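Local coordinates for benzoylformate Decarboxylase (PDB 4K9Q), which probably catalyses the thiamine diphosphate- and magnesium-dependent decarboxylation of benzoylformate to benzaldehyde and carbon dioxide, at residues K5-D10 with K165-V170; Q59-P64 with E414-R419; P136-R141 with V154-P159; G205-R210 with Q294-P299; S211-D216 with L317-A322. All blocks are in the same frame, centred on the assembly; numbering follows the deposited sequence. Where two conformers were deposited one is given.

Overall arrangement
The five contacts fall into three groups. Contacts 1 and 3 touch and share the N-terminal domain: contact 3 packs helix 135-147 on the sheet in a fully buried, apolar layer, whereas contact 1, about 13 Å away between centres, lies nearer the surface, its isoleucine pair edged by a carboxylate. Contacts 4 and 5, with centres about 10 Å apart, belong to the central domain; contact 4 is buried yet charged, at the ends of strands, while contact 5 is a partly buried helix-helix packing. Contact 2 is small and partly wet, and joins the N- and C-terminal domains; its Arg62 probably hydrogen-bonds to the carbonyls of Ala209 and Arg210, linking it to contact 4.

Contact 1 (K5-D10 with K165-V170); sequences KEITFD and KLIPEV
Ile7 reaches from helix 4-15 to the short strand 166-167 and meets Ile167 with its terminal methyl: Ile7 CD1 lies 3.5 Å from Ile167 CG1, closer than usual for two carbons, and 3.7 Å from Ile167 CD1. The two branches cross at a slant. In Ile167 the CG1 arm sits between the backbone N and the carbonyl carbon (chi1 63°), which presents the flank of that arm to the helix. Farther along, the side chains of Ile7 and Glu169 run past each other in opposite directions, with Ile7 CG1 4.1 Å from Glu169 CD. Glu169 bends at its second torsion (chi2 -73°), and the bend brings its carboxylate back over the isoleucine. Like charge is near as well, Asp10 OD2 standing 5.1 Å from Glu169 OE1, but Asp10 is also salt-bridged to Arg13, and the Glu169 side chain touches Arg2. Behind this first shell Ile7 also packs on Pro136 of helix 135-147, while backbone hydrogen bonds between Lys165 and Val4 and between Ile167 and Arg2 fix the strand beside the start of the helix. The result is a two-stranded antiparallel ribbon, 2-3 with 166-167, folded against the first helix of the N-terminal thiamine diphosphate-enzyme domain.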
# COMPACT_ATOMS: atom_id res chain seq x y z
N LYS A 5 -28.76 4.10 8.85
CA LYS A 5 -28.85 5.51 8.51
C LYS A 5 -29.36 6.36 9.69
O LYS A 5 -28.76 7.39 10.03
CB LYS A 5 -29.72 5.73 7.27
CG LYS A 5 -29.76 7.20 6.81
CD LYS A 5 -30.31 7.34 5.40
CE LYS A 5 -31.79 6.97 5.31
NZ LYS A 5 -32.67 7.99 5.94
N GLU A 6 -30.45 5.92 10.32
CA GLU A 6 -31.00 6.71 11.42
C GLU A 6 -30.00 6.84 12.58
O GLU A 6 -29.81 7.92 13.13
CB GLU A 6 -32.33 6.13 11.92
CG GLU A 6 -33.03 7.07 12.89
CD GLU A 6 -34.42 6.61 13.29
OE1 GLU A 6 -34.92 5.62 12.72
OE2 GLU A 6 -35.02 7.26 14.18
N ILE A 7 -29.35 5.73 12.93
CA ILE A 7 -28.36 5.74 14.01
C ILE A 7 -27.16 6.61 13.68
O ILE A 7 -26.64 7.33 14.53
CB ILE A 7 -27.92 4.31 14.32
CG1 ILE A 7 -29.14 3.50 14.80
CG2 ILE A 7 -26.78 4.29 15.34
CD1 ILE A 7 -28.91 2.01 14.84
N THR A 8 -26.71 6.56 12.42
CA THR A 8 -25.55 7.33 12.00
C THR A 8 -25.84 8.83 12.02
O THR A 8 -25.03 9.63 12.51
CB THR A 8 -25.10 6.90 10.59
OG1 THR A 8 -24.74 5.51 10.61
CG2 THR A 8 -23.90 7.73 10.13
N PHE A 9 -26.99 9.24 11.49
CA PHE A 9 -27.33 10.65 11.51
C PHE A 9 -27.51 11.15 12.95
O PHE A 9 -27.10 12.27 13.28
CB PHE A 9 -28.55 10.95 10.63
CG PHE A 9 -28.19 11.17 9.19
CD1 PHE A 9 -27.88 12.44 8.72
CD2 PHE A 9 -28.15 10.11 8.30
CE1 PHE A 9 -27.53 12.64 7.39
CE2 PHE A 9 -27.80 10.31 6.97
CZ PHE A 9 -27.49 11.57 6.52
N ASP A 10 -28.06 10.30 13.82
CA ASP A 10 -28.17 10.66 15.23
C ASP A 10 -26.79 10.85 15.89
O ASP A 10 -26.60 11.77 16.69
CB ASP A 10 -29.00 9.64 16.01
CG ASP A 10 -30.49 9.96 15.98
OD1 ASP A 10 -30.87 11.10 15.61
OD2 ASP A 10 -31.28 9.07 16.35
N LYS A 165 -30.27 -1.27 6.52
CA LYS A 165 -30.27 -2.44 7.42
C LYS A 165 -30.72 -2.05 8.83
O LYS A 165 -30.28 -1.03 9.38
CB LYS A 165 -28.88 -3.09 7.47
CG LYS A 165 -28.34 -3.61 6.13
CD LYS A 165 -29.19 -4.75 5.58
CE LYS A 165 -28.52 -5.43 4.40
NZ LYS A 165 -28.72 -4.66 3.16
N LEU A 166 -31.60 -2.85 9.41
CA LEU A 166 -31.96 -2.70 10.82
C LEU A 166 -30.89 -3.34 11.68
O LEU A 166 -30.54 -4.50 11.47
CB LEU A 166 -33.29 -3.37 11.11
CG LEU A 166 -34.54 -2.62 10.67
CD1 LEU A 166 -35.77 -3.46 11.00
CD2 LEU A 166 -34.61 -1.27 11.35
N ILE A 167 -30.37 -2.59 12.64
CA ILE A 167 -29.30 -3.07 13.50
C ILE A 167 -29.60 -2.73 14.96
O ILE A 167 -30.39 -1.82 15.23
CB ILE A 167 -27.93 -2.46 13.10
CG1 ILE A 167 -27.94 -0.94 13.28
CG2 ILE A 167 -27.57 -2.84 11.66
CD1 ILE A 167 -26.54 -0.32 13.31
N PRO A 168 -28.98 -3.45 15.89
CA PRO A 168 -29.16 -3.15 17.32
C PRO A 168 -28.78 -1.71 17.63
O PRO A 168 -27.80 -1.18 17.10
CB PRO A 168 -28.19 -4.12 18.01
CG PRO A 168 -28.06 -5.25 17.05
CD PRO A 168 -28.10 -4.62 15.69
N GLU A 169 -29.58 -1.07 18.48
CA GLU A 169 -29.29 0.28 18.91
C GLU A 169 -28.16 0.23 19.94
O GLU A 169 -28.38 -0.13 21.10
CB GLU A 169 -30.53 0.93 19.53
CG GLU A 169 -31.16 2.02 18.68
CD GLU A 169 -30.35 3.31 18.68
OE1 GLU A 169 -30.94 4.39 18.47
OE2 GLU A 169 -29.11 3.24 18.89
N VAL A 170 -26.95 0.55 19.49
CA VAL A 170 -25.79 0.62 20.37
C VAL A 170 -25.28 2.05 20.44
O VAL A 170 -25.21 2.75 19.43
CB VAL A 170 -24.66 -0.32 19.90
CG1 VAL A 170 -23.42 -0.13 20.77
CG2 VAL A 170 -25.12 -1.77 19.94

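Contact 2 (Q59-P64 with E414-R419); sequences QSLRKP and EEVSGR
Leu61 and Val416 meet at the last turn of helix 47-61: with CG of Leu61 opposite the carbonyl carbon (chi1 -59°) and CD1 carrying the chain on, the second branch, CD2, is the one that touches Val416. There Leu61 CD2 lies 3.7 Å from Val416 CG1, the two side chains crossing at about a right angle. On Ser60 the hydroxyl trails opposite the backbone N (chi1 178°) and faces the other helix, while Glu414 starts off away from Ser60 and doubles back. Their oxygens do not touch: a water accepts from Ser60 OG at 2.7 Å and donates to Glu414 OE2 at 2.7 Å, so that it spans the 4.5 Å from Ser60 OG to Glu414 OE2. The other oxygen, Glu414 OE1, is salt-bridged to Arg421. Past Val416 the second helix closes with an ST turn, Arg419 N donating to Ser417 OG at 3.1 Å in a nearly straight bond, while Gly418 N still bonds to Glu414 O at 3.0 Å. Apolar and water-bridged halves thus lie side by side where two helices end, each followed by a residue of positive phi (Arg62, Gly418), at a junction between the N- and C-terminal domains of a thiamine diphosphate enzyme.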
# COMPACT_ATOMS: atom_id res chain seq x y z
N GLN A 59 -12.12 24.63 8.38
CA GLN A 59 -11.12 25.52 8.96
C GLN A 59 -11.83 26.65 9.71
O GLN A 59 -11.41 27.04 10.80
CB GLN A 59 -10.19 26.10 7.89
CG GLN A 59 -9.22 25.07 7.28
CD GLN A 59 -8.14 25.72 6.44
OE1 GLN A 59 -7.78 26.88 6.66
NE2 GLN A 59 -7.61 24.98 5.48
N SER A 60 -12.91 27.15 9.13
CA SER A 60 -13.65 28.25 9.74
C SER A 60 -14.26 27.81 11.06
O SER A 60 -14.19 28.54 12.05
CB SER A 60 -14.74 28.74 8.79
OG SER A 60 -15.52 29.79 9.37
N LEU A 61 -14.85 26.62 11.08
CA LEU A 61 -15.62 26.16 12.24
C LEU A 61 -14.79 25.43 13.31
O LEU A 61 -15.26 25.25 14.43
CB LEU A 61 -16.77 25.26 11.79
CG LEU A 61 -17.75 25.97 10.84
CD1 LEU A 61 -18.90 25.07 10.47
CD2 LEU A 61 -18.26 27.25 11.46
N ARG A 62 -13.58 25.01 12.95
CA ARG A 62 -12.74 24.17 13.81
C ARG A 62 -13.45 22.89 14.27
O ARG A 62 -13.41 22.51 15.45
CB ARG A 62 -12.17 24.97 14.98
CG ARG A 62 -11.10 25.96 14.53
CD ARG A 62 -10.51 26.76 15.67
NE ARG A 62 -9.35 27.52 15.21
CZ ARG A 62 -9.41 28.74 14.68
NH1 ARG A 62 -10.58 29.34 14.54
NH2 ARG A 62 -8.29 29.35 14.29
N LYS A 63 -14.09 22.22 13.32
CA LYS A 63 -14.67 20.91 13.54
C LYS A 63 -14.83 20.24 12.18
O LYS A 63 -14.69 20.89 11.14
CB LYS A 63 -16.02 21.01 14.26
CG LYS A 63 -17.08 21.74 13.50
CD LYS A 63 -18.38 21.69 14.30
CE LYS A 63 -19.47 22.48 13.64
NZ LYS A 63 -20.75 22.34 14.40
N PRO A 64 -15.10 18.93 12.19
CA PRO A 64 -15.18 18.21 10.92
C PRO A 64 -16.36 18.64 10.06
O PRO A 64 -17.38 19.14 10.55
CB PRO A 64 -15.36 16.75 11.36
CG PRO A 64 -14.76 16.70 12.74
CD PRO A 64 -15.13 18.02 13.35
N GLU A 414 -18.57 31.99 7.52
CA GLU A 414 -18.96 33.33 7.98
C GLU A 414 -20.46 33.38 8.25
O GLU A 414 -20.90 34.10 9.13
CB GLU A 414 -18.57 34.39 6.95
CG GLU A 414 -17.07 34.62 6.86
CD GLU A 414 -16.50 35.02 8.22
OE1 GLU A 414 -16.83 36.13 8.69
OE2 GLU A 414 -15.73 34.23 8.82
N GLU A 415 -21.24 32.65 7.47
CA GLU A 415 -22.69 32.65 7.69
C GLU A 415 -23.06 31.78 8.89
O GLU A 415 -23.97 32.13 9.65
CB GLU A 415 -23.45 32.26 6.43
CG GLU A 415 -23.18 33.24 5.28
CD GLU A 415 -24.06 33.01 4.07
OE1 GLU A 415 -25.29 32.92 4.22
OE2 GLU A 415 -23.50 32.93 2.95
N VAL A 416 -22.37 30.66 9.06
CA VAL A 416 -22.62 29.82 10.23
C VAL A 416 -22.30 30.55 11.53
O VAL A 416 -23.08 30.54 12.48
CB VAL A 416 -21.84 28.49 10.18
CG1 VAL A 416 -21.95 27.77 11.51
CG2 VAL A 416 -22.37 27.62 9.04
N SER A 417 -21.14 31.19 11.59
CA SER A 417 -20.73 31.91 12.79
C SER A 417 -21.61 33.13 12.98
O SER A 417 -21.88 33.56 14.10
CB SER A 417 -19.27 32.33 12.70
OG SER A 417 -19.13 33.43 11.84
N GLY A 418 -22.06 33.70 11.86
CA GLY A 418 -22.88 34.88 11.89
C GLY A 418 -22.08 36.16 11.72
O GLY A 418 -22.66 37.24 11.67
N ARG A 419 -20.76 36.04 11.63
CA ARG A 419 -19.90 37.21 11.51
C ARG A 419 -20.05 37.90 10.15
O ARG A 419 -19.99 39.13 10.04
CB ARG A 419 -18.45 36.81 11.74
CG ARG A 419 -17.53 37.98 11.98
CD ARG A 419 -16.20 37.48 12.49
NE ARG A 419 -15.22 38.55 12.54
CZ ARG A 419 -13.93 38.36 12.79
NH1 ARG A 419 -13.48 37.14 13.01
NH2 ARG A 419 -13.09 39.39 12.81
O HOH W 1 -14.91 31.89 7.81

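Contact 3 (P136-R141 with V154-P159); sequences PGAFMR and VFLSLP
Ala138 is the first residue of helix 135-147 here to press on the strand, and it meets Leu156 twice. Its methyl, Ala138 CB, is 4.2 Å from Leu156 CD2, and its carbonyl, Ala138 O, is 3.9 Å from Leu156 CD1, so both methyls of the leucine lie near this carbonyl. Phe139 follows and contributes the largest apolar surface on the helix side. Its CB leaves across the line to the strand, but the ring swings back toward it (chi1 -88°) and lays a face over Leu156: the CD1 methyl stands 3.9 Å from the centroid of the Phe139 ring, only 10° off the ring normal, a clean CH-pi contact. Leu158 meets the far end of the same ring, its CD1 3.7 Å from Phe139 CZ and equally near CE2, at a slant to the ring. On the other side of the ring stands the methyl of Thr8, so the phenyl is sandwiched between helix 4-15 and strand 154-159. Arg141, the last residue of the segment, forms a salt bridge with Glu107 of the second subunit. Leu156 and Leu158 both face the helix because residues two apart in a strand share a side, whereas Phe155 and Ser157 turn to the opposite one. The axes of segments 136-141 and 154-159 run nearly antiparallel (168°), 9.6 Å apart at their closest, as expected within the beta-alpha-beta unit of strand 126-127, helix 135-147 and strand 154-159. Strands 93-98 and 126-127 flank 154-159 in the parallel sheet, and helix 4-15 packs beside helix 135-147.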
# COMPACT_ATOMS: atom_id res chain seq x y z
N PRO A 136 -22.01 2.97 12.16
CA PRO A 136 -21.99 4.08 13.13
C PRO A 136 -20.68 4.14 13.90
O PRO A 136 -20.10 5.22 14.02
CB PRO A 136 -23.16 3.75 14.06
CG PRO A 136 -24.08 2.89 13.23
CD PRO A 136 -23.16 2.08 12.35
N GLY A 137 -20.20 2.99 14.38
CA GLY A 137 -18.92 2.97 15.08
C GLY A 137 -17.76 3.43 14.23
O GLY A 137 -16.81 4.03 14.75
N ALA A 138 -17.81 3.15 12.93
CA ALA A 138 -16.76 3.59 11.99
C ALA A 138 -16.77 5.11 11.84
O ALA A 138 -15.70 5.75 11.75
CB ALA A 138 -16.91 2.90 10.64
N PHE A 139 -17.96 5.71 11.83
CA PHE A 139 -18.05 7.17 11.85
C PHE A 139 -17.45 7.75 13.14
O PHE A 139 -16.76 8.78 13.10
CB PHE A 139 -19.49 7.64 11.64
CG PHE A 139 -19.86 7.82 10.19
CD1 PHE A 139 -19.76 9.06 9.58
CD2 PHE A 139 -20.29 6.74 9.43
CE1 PHE A 139 -20.10 9.24 8.23
CE2 PHE A 139 -20.65 6.91 8.08
CZ PHE A 139 -20.54 8.16 7.49
N MET A 140 -17.72 7.12 14.28
CA MET A 140 -17.11 7.59 15.52
C MET A 140 -15.58 7.48 15.48
O MET A 140 -14.88 8.41 15.88
CB MET A 140 -17.66 6.84 16.74
CG MET A 140 -17.15 7.41 18.06
SD MET A 140 -17.68 9.11 18.33
CE MET A 140 -16.10 9.93 18.55
N ARG A 141 -15.07 6.34 15.02
CA ARG A 141 -13.61 6.18 14.91
C ARG A 141 -13.04 7.17 13.91
O ARG A 141 -11.95 7.70 14.09
CB ARG A 141 -13.26 4.74 14.52
CG ARG A 141 -11.75 4.48 14.38
CD ARG A 141 -11.44 2.99 14.33
NE ARG A 141 -10.03 2.79 14.02
CZ ARG A 141 -9.47 1.64 13.65
NH1 ARG A 141 -10.20 0.53 13.56
NH2 ARG A 141 -8.17 1.60 13.38
N VAL A 154 -9.77 11.70 7.07
CA VAL A 154 -9.92 10.25 7.09
C VAL A 154 -10.91 9.84 6.00
O VAL A 154 -11.67 10.68 5.49
CB VAL A 154 -10.42 9.76 8.46
CG1 VAL A 154 -9.42 10.08 9.55
CG2 VAL A 154 -11.77 10.39 8.78
N PHE A 155 -10.89 8.56 5.62
CA PHE A 155 -11.73 8.10 4.52
C PHE A 155 -12.52 6.85 4.89
O PHE A 155 -11.96 5.87 5.39
CB PHE A 155 -10.88 7.79 3.28
CG PHE A 155 -11.65 7.14 2.16
CD1 PHE A 155 -12.59 7.87 1.45
CD2 PHE A 155 -11.45 5.81 1.84
CE1 PHE A 155 -13.32 7.28 0.42
CE2 PHE A 155 -12.18 5.21 0.80
CZ PHE A 155 -13.12 5.95 0.10
N LEU A 156 -13.84 6.90 4.65
CA LEU A 156 -14.71 5.72 4.79
C LEU A 156 -15.35 5.37 3.46
O LEU A 156 -15.91 6.24 2.78
CB LEU A 156 -15.83 6.00 5.80
CG LEU A 156 -15.43 6.28 7.25
CD1 LEU A 156 -16.68 6.61 8.06
CD2 LEU A 156 -14.70 5.08 7.83
N SER A 157 -15.27 4.09 3.09
CA SER A 157 -15.93 3.54 1.93
C SER A 157 -17.16 2.79 2.42
O SER A 157 -17.04 1.86 3.22
CB SER A 157 -14.97 2.58 1.21
OG SER A 157 -15.62 1.91 0.15
N LEU A 158 -18.33 3.18 1.93
CA LEU A 158 -19.60 2.76 2.51
C LEU A 158 -20.53 2.08 1.50
O LEU A 158 -21.18 2.74 0.69
CB LEU A 158 -20.28 3.98 3.16
CG LEU A 158 -19.40 4.63 4.25
CD1 LEU A 158 -19.80 6.03 4.55
CD2 LEU A 158 -19.38 3.78 5.52
N PRO A 159 -20.58 0.75 1.51
CA PRO A 159 -21.46 0.02 0.58
C PRO A 159 -22.92 0.49 0.65
O PRO A 159 -23.46 0.64 1.74
CB PRO A 159 -21.32 -1.43 1.04
CG PRO A 159 -19.93 -1.50 1.60
CD PRO A 159 -19.72 -0.17 2.29

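Contact 4 (G205-R210 with Q294-P299); sequences GSDIAR and QVSDDP
Asp207 and Asp297 lay their carboxylates against one another, the planes only 13° apart and Asp207 OD2 3.3 Å from Asp297 OD2. The like charges are probably tolerated because Lys89 makes a salt bridge to OD1 of each. The backbone contributes one direct hydrogen bond across the contact: Asp297 N donates to Asp207 OD2 at 3.1 Å, meeting it on the syn side but 30° out of the carboxylate plane. The other oxygen is gripped by a second cation, Arg210 NH2 pairing with Asp207 OD1 at 2.9 Å. Asp207 OD1, through its anti lone pair, lies in the plane of the Arg210 guanidinium; Ser206 O sits over one face of that group. This stack lies just beyond strands 201-204 and 291-296 of the parallel sheet of the central domain, a Rossmann-like fold with strand order 3-2-1-4-5-6. Water supplies the third kind of link: one molecule donates to Asp207 OD2 at 2.9 Å and is hydrogen-bonded to Ser296 OG at 2.7 Å. That hydroxyl also closes an ST turn, accepting from Asp298 N at 3.2 Å. Asp298 follows as N-cap of helix 299-303, its OD1 taking the backbone N-H of Asn300.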
# COMPACT_ATOMS: atom_id res chain seq x y z
N GLY A 205 4.95 29.69 12.52
CA GLY A 205 4.18 29.04 11.47
C GLY A 205 2.72 28.89 11.83
O GLY A 205 2.27 29.30 12.91
N SER A 206 1.96 28.27 10.93
CA SER A 206 0.51 28.31 11.01
C SER A 206 -0.17 27.43 12.06
O SER A 206 -1.38 27.52 12.22
CB SER A 206 -0.09 28.07 9.63
OG SER A 206 0.37 29.10 8.76
N ASP A 207 0.58 26.59 12.78
CA ASP A 207 -0.01 25.88 13.92
C ASP A 207 -0.58 26.91 14.89
O ASP A 207 -1.58 26.66 15.57
CB ASP A 207 1.02 25.02 14.67
CG ASP A 207 1.50 23.80 13.88
OD1 ASP A 207 1.01 23.55 12.75
OD2 ASP A 207 2.38 23.08 14.43
N ILE A 208 0.07 28.07 14.95
CA ILE A 208 -0.37 29.15 15.83
C ILE A 208 -1.76 29.64 15.43
O ILE A 208 -2.59 29.96 16.29
CB ILE A 208 0.67 30.30 15.84
CG1 ILE A 208 1.94 29.85 16.59
CG2 ILE A 208 0.08 31.58 16.46
CD1 ILE A 208 3.12 30.76 16.33
N ALA A 209 -2.04 29.67 14.13
CA ALA A 209 -3.34 30.10 13.65
C ALA A 209 -4.40 29.06 14.03
O ALA A 209 -5.41 29.40 14.63
CB ALA A 209 -3.31 30.32 12.14
N ARG A 210 -4.14 27.80 13.68
CA ARG A 210 -5.10 26.72 13.92
C ARG A 210 -5.41 26.57 15.41
O ARG A 210 -6.57 26.38 15.79
CB ARG A 210 -4.59 25.39 13.34
CG ARG A 210 -4.78 25.25 11.82
CD ARG A 210 -4.18 23.94 11.31
NE ARG A 210 -2.72 23.94 11.35
CZ ARG A 210 -1.95 24.42 10.36
NH1 ARG A 210 -2.51 24.91 9.26
NH2 ARG A 210 -0.63 24.38 10.48
N GLN A 294 12.81 23.79 17.54
CA GLN A 294 11.56 23.63 16.78
C GLN A 294 10.43 23.09 17.66
O GLN A 294 10.63 22.14 18.41
CB GLN A 294 11.76 22.65 15.62
CG GLN A 294 10.50 22.49 14.74
CD GLN A 294 10.61 21.37 13.72
OE1 GLN A 294 11.53 20.55 13.77
NE2 GLN A 294 9.67 21.34 12.78
N VAL A 295 9.24 23.69 17.56
CA VAL A 295 8.02 23.14 18.16
C VAL A 295 7.02 22.94 17.03
O VAL A 295 6.79 23.87 16.24
CB VAL A 295 7.40 24.13 19.18
CG1 VAL A 295 6.01 23.66 19.63
CG2 VAL A 295 8.33 24.32 20.38
N SER A 296 6.47 21.74 16.91
CA SER A 296 5.40 21.47 15.95
C SER A 296 4.38 20.57 16.63
O SER A 296 4.74 19.80 17.52
CB SER A 296 5.94 20.79 14.69
OG SER A 296 4.89 20.41 13.82
N ASP A 297 3.12 20.65 16.22
CA ASP A 297 2.12 19.76 16.79
C ASP A 297 2.07 18.41 16.05
O ASP A 297 1.32 17.52 16.42
CB ASP A 297 0.74 20.43 16.86
CG ASP A 297 0.16 20.74 15.49
OD1 ASP A 297 0.37 19.94 14.55
OD2 ASP A 297 -0.53 21.78 15.37
N ASP A 298 2.91 18.27 15.03
CA ASP A 298 2.91 17.10 14.15
C ASP A 298 4.25 16.37 14.21
O ASP A 298 5.26 16.88 13.73
CB ASP A 298 2.67 17.60 12.72
CG ASP A 298 2.57 16.48 11.70
OD1 ASP A 298 2.73 15.29 12.06
OD2 ASP A 298 2.31 16.80 10.51
N PRO A 299 4.27 15.17 14.82
CA PRO A 299 5.54 14.42 14.90
C PRO A 299 6.18 14.18 13.52
O PRO A 299 7.39 14.00 13.43
CB PRO A 299 5.11 13.09 15.55
CG PRO A 299 3.86 13.42 16.31
CD PRO A 299 3.15 14.43 15.43
O HOH W 2 4.00 22.37 12.12
O HOH W 3 -2.09 22.75 13.77

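Contact 5 (S211-D216 with L317-A322)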
# COMPACT_ATOMS: atom_id res chain seq x y z
N SER A 211 -4.38 26.68 16.25
CA SER A 211 -4.52 26.45 17.68
C SER A 211 -5.00 27.68 18.45
O SER A 211 -5.10 27.65 19.68
CB SER A 211 -3.20 25.96 18.29
OG SER A 211 -2.21 26.97 18.21
N GLN A 212 -5.28 28.76 17.73
CA GLN A 212 -5.78 29.99 18.34
C GLN A 212 -4.79 30.58 19.34
O GLN A 212 -5.19 31.08 20.39
CB GLN A 212 -7.16 29.76 18.97
CG GLN A 212 -8.19 29.39 17.91
CD GLN A 212 -9.61 29.27 18.43
OE1 GLN A 212 -9.98 28.26 19.04
NE2 GLN A 212 -10.41 30.30 18.18
N ALA A 213 -3.51 30.53 18.98
CA ALA A 213 -2.43 30.99 19.85
C ALA A 213 -1.95 32.41 19.52
O ALA A 213 -0.87 32.81 19.96
CB ALA A 213 -1.26 30.01 19.79
N TRP A 214 -2.74 33.14 18.74
CA TRP A 214 -2.37 34.47 18.27
C TRP A 214 -1.83 35.35 19.40
O TRP A 214 -0.70 35.86 19.32
CB TRP A 214 -3.61 35.11 17.62
CG TRP A 214 -3.42 36.46 17.00
CD1 TRP A 214 -3.58 37.67 17.61
CD2 TRP A 214 -3.09 36.73 15.63
NE1 TRP A 214 -3.35 38.68 16.71
CE2 TRP A 214 -3.04 38.13 15.49
CE3 TRP A 214 -2.81 35.93 14.52
CZ2 TRP A 214 -2.74 38.76 14.26
CZ3 TRP A 214 -2.52 36.55 13.29
CH2 TRP A 214 -2.48 37.95 13.19
N SER A 215 -2.61 35.51 20.46
CA SER A 215 -2.22 36.40 21.55
C SER A 215 -1.02 35.86 22.32
O SER A 215 -0.18 36.63 22.78
CB SER A 215 -3.39 36.66 22.49
OG SER A 215 -3.72 35.49 23.21
N ASP A 216 -0.94 34.54 22.46
CA ASP A 216 0.18 33.91 23.14
C ASP A 216 1.49 34.06 22.37
O ASP A 216 2.56 34.16 22.97
CB ASP A 216 -0.12 32.43 23.40
CG ASP A 216 -1.49 32.22 24.00
OD1 ASP A 216 -2.46 32.02 23.23
OD2 ASP A 216 -1.60 32.29 25.25
N LEU A 317 -0.34 25.50 23.82
CA LEU A 317 0.12 24.89 25.07
C LEU A 317 1.61 25.17 25.29
O LEU A 317 2.02 25.49 26.41
CB LEU A 317 -0.16 23.40 25.08
CG LEU A 317 -1.66 23.10 25.08
CD1 LEU A 317 -1.91 21.61 25.20
CD2 LEU A 317 -2.34 23.84 26.21
N PHE A 318 2.42 25.07 24.24
CA PHE A 318 3.83 25.38 24.39
C PHE A 318 4.08 26.84 24.75
O PHE A 318 4.85 27.14 25.66
CB PHE A 318 4.66 25.06 23.15
CG PHE A 318 6.08 25.52 23.26
CD1 PHE A 318 7.02 24.76 23.95
CD2 PHE A 318 6.46 26.76 22.76
CE1 PHE A 318 8.33 25.20 24.08
CE2 PHE A 318 7.76 27.20 22.89
CZ PHE A 318 8.69 26.43 23.55
N LEU A 319 3.45 27.76 24.02
CA LEU A 319 3.69 29.18 24.26
C LEU A 319 3.29 29.59 25.68
O LEU A 319 3.97 30.38 26.33
CB LEU A 319 2.94 30.03 23.22
CG LEU A 319 3.58 29.97 21.83
CD1 LEU A 319 2.59 30.42 20.75
CD2 LEU A 319 4.86 30.82 21.79
N ILE A 320 2.19 29.03 26.17
CA ILE A 320 1.74 29.30 27.54
C ILE A 320 2.76 28.80 28.57
O ILE A 320 3.12 29.51 29.51
CB ILE A 320 0.35 28.67 27.80
CG1 ILE A 320 -0.72 29.43 27.01
CG2 ILE A 320 0.03 28.70 29.28
CD1 ILE A 320 -2.03 28.71 26.94
N GLU A 321 3.26 27.58 28.38
CA GLU A 321 4.22 27.01 29.30
C GLU A 321 5.58 27.72 29.25
O GLU A 321 6.22 27.93 30.28
CB GLU A 321 4.40 25.50 29.05
CG GLU A 321 3.18 24.67 29.46
CD GLU A 321 2.70 24.99 30.87
OE1 GLU A 321 3.49 24.83 31.82
OE2 GLU A 321 1.53 25.41 31.02
N ALA A 322 6.02 28.09 28.05
CA ALA A 322 7.33 28.69 27.90
C ALA A 322 7.35 30.09 28.48
O ALA A 322 8.33 30.51 29.09
CB ALA A 322 7.74 28.71 26.44
O HOH W 4 2.67 33.04 25.67
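Asp216 and Leu319 face each other where helices 214-224 and 315-323 come close, their CA atoms 6.0 Å apart. The side chains meet low on their stems, Asp216 CB being 3.9 Å from Leu319 CB, so the closeness is set at the first carbon of each. Beyond it they diverge. Asp216 swings its carboxylate (chi1 -48°) toward Ile320, the residue after Leu319, and Asp216 OD2 comes within 3.5 Å of Ile320 CG1. The aspartate and isoleucine run at a slant to one another, with the oxygen resting closer to the methylene than to the terminal methyl. Leu319 spreads the other way: with CG placed opposite the carbonyl carbon, its CD1 reaches along the helix start to touch Ala213 CB at 4.0 Å. A water joins the backbones, donating to Asp216 O at 2.9 Å and, more weakly, to Leu319 O at 3.0 Å. Ala213 stands where helix 207-210 gives way to helix 214-224: Gln212 closes the first with a Schellman motif, and Ala213 is the N-cap of the second. Leu319 also packs on Phe220 and on Ile270, so it lies between helix 214-224 and the sheet of the central domain. Lys316 flanks Asp216 and may offset its charge. The chemistry is thus largely apolar on the inner side, around Ala213 and Leu319, and becomes mixed where the carboxylate lies against Ile320. Direct contact is by van der Waals packing, with one water bridging the two backbones, one of its bonds weak, consistent with a partly exposed seam between helices.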